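Side-chain contact in chitinase A (Cycas revoluta, PDB 4MNK), which probably hydrolyses chitin as a family 18 glycoside hydrolase of the plant class V type, and binds chitin oligosaccharides: residues Arg98-Lys101 and Ser102-Leu106. Numbering follows the deposited sequence.
Sequences RFVK and SSIAL
Within helix 93-110, an outer helix of the family 18 TIM barrel, Ser102 turns its hydroxyl back onto the carbonyl of Arg98 in the preceding turn, a worked example of how serine is accommodated in mid-helix. Arg98 O accepts two bonds from one residue: the regular helical bond from Ser102 N at 3.0 Å, nearly straight at 160°, and a second from Ser102 OG at 2.8 Å. One donor comes in above the carbonyl plane and the other below it. Ser102 OG lies between its own backbone N and carbonyl carbon (chi1 64°), which folds it back along the helix; it also bonds Val45 N in the neighbouring loop, where Pro41 O and Thr42 O receive the guanidinium of Arg98. Buried Ser103 is modelled in two conformers; in the one described here its OG lies 3.0 Å from both Phe99 O and Val100 O, and its one proton cannot be assigned to either. Phe99 and Ser103 pack against Ile75 of strand 70-77, whereas Val100 and Ile104 pack on Ala141 of helix 125-149. These two aliphatic side chains lie alongside each other, with Val100 CG1 4.1 Å from Ile104 CD1.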
loop_
_atom_site.group_PDB
_atom_site.type_symbol
_atom_site.label_atom_id
_atom_site.label_comp_id
_atom_site.label_asym_id
_atom_site.label_seq_id
_atom_site.Cartn_x
_atom_site.Cartn_y
_atom_site.Cartn_z
ATOM N N ARG A 98 10.716 -7.831 -22.169
ATOM C CA ARG A 98 10.974 -9.005 -21.336
ATOM C C ARG A 98 10.185 -8.941 -20.027
ATOM O O ARG A 98 9.628 -9.948 -19.588
ATOM C CB ARG A 98 12.473 -9.174 -21.059
ATOM C CG ARG A 98 13.316 -9.403 -22.315
ATOM C CD ARG A 98 14.718 -9.898 -21.992
ATOM N NE ARG A 98 15.482 -8.951 -21.178
ATOM C CZ ARG A 98 16.190 -7.932 -21.657
ATOM N NH1 ARG A 98 16.242 -7.697 -22.962
ATOM N NH2 ARG A 98 16.849 -7.138 -20.823
ATOM N N PHE A 99 10.129 -7.752 -19.427
ATOM C CA PHE A 99 9.372 -7.520 -18.197
ATOM C C PHE A 99 7.884 -7.787 -18.407
ATOM O O PHE A 99 7.250 -8.466 -17.603
ATOM C CB PHE A 99 9.582 -6.083 -17.705
ATOM C CG PHE A 99 8.761 -5.720 -16.490
ATOM C CD1 PHE A 99 9.318 -5.779 -15.216
ATOM C CD2 PHE A 99 7.438 -5.304 -16.617
ATOM C CE1 PHE A 99 8.570 -5.435 -14.087
ATOM C CE2 PHE A 99 6.681 -4.963 -15.494
ATOM C CZ PHE A 99 7.252 -5.031 -14.229
ATOM N N VAL A 100 7.335 -7.238 -19.486
ATOM C CA VAL A 100 5.908 -7.357 -19.768
ATOM C C VAL A 100 5.513 -8.824 -19.974
ATOM O O VAL A 100 4.546 -9.302 -19.370
ATOM C CB VAL A 100 5.506 -6.462 -20.968
ATOM C CG1 VAL A 100 4.150 -6.850 -21.515
ATOM C CG2 VAL A 100 5.513 -4.995 -20.553
ATOM N N LYS A 101 6.284 -9.536 -20.794
ATOM C CA LYS A 101 6.024 -10.945 -21.086
ATOM C C LYS A 101 6.135 -11.810 -19.829
ATOM O O LYS A 101 5.260 -12.642 -19.561
ATOM C CB LYS A 101 6.979 -11.453 -22.170
ATOM C CG LYS A 101 6.760 -12.903 -22.582
ATOM C CD LYS A 101 7.773 -13.330 -23.637
ATOM C CE LYS A 101 7.547 -14.767 -24.081
ATOM N NZ LYS A 101 6.274 -14.936 -24.837
ATOM N N SER A 102 7.206 -11.614 -19.063
ATOM C CA SER A 102 7.453 -12.428 -17.873
ATOM C C SER A 102 6.483 -12.144 -16.721
ATOM O O SER A 102 6.152 -13.055 -15.964
ATOM C CB SER A 102 8.906 -12.313 -17.402
ATOM O OG SER A 102 9.209 -10.997 -16.979
ATOM N N SER A 103 6.030 -10.899 -16.593
ATOM C CA SER A 103 5.091 -10.541 -15.526
ATOM C C SER A 103 3.720 -11.175 -15.749
ATOM O O SER A 103 3.111 -11.693 -14.811
ATOM C CB SER A 103 4.969 -9.023 -15.374
ATOM O OG SER A 103 4.449 -8.427 -16.546
ATOM N N ILE A 104 3.246 -11.144 -16.993
ATOM C CA ILE A 104 1.983 -11.781 -17.354
ATOM C C ILE A 104 2.081 -13.294 -17.138
ATOM O O ILE A 104 1.187 -13.902 -16.546
ATOM C CB ILE A 104 1.572 -11.426 -18.799
ATOM C CG1 ILE A 104 1.182 -9.947 -18.878
ATOM C CG2 ILE A 104 0.431 -12.321 -19.282
ATOM C CD1 ILE A 104 1.141 -9.393 -20.279
ATOM N N ALA A 105 3.192 -13.885 -17.580
ATOM C CA ALA A 105 3.439 -15.316 -17.397
ATOM C C ALA A 105 3.482 -15.700 -15.918
ATOM O O ALA A 105 2.969 -16.748 -15.533
ATOM C CB ALA A 105 4.726 -15.736 -18.098
ATOM N N LEU A 106 4.086 -14.843 -15.099
ATOM C CA LEU A 106 4.190 -15.074 -13.661
ATOM C C LEU A 106 2.821 -15.129 -12.981
ATOM O O LEU A 106 2.549 -16.038 -12.187
ATOM C CB LEU A 106 5.059 -13.996 -13.013
ATOM C CG LEU A 106 5.472 -14.227 -11.560
ATOM C CD1 LEU A 106 6.568 -15.269 -11.477
ATOM C CD2 LEU A 106 5.948 -12.925 -10.957
#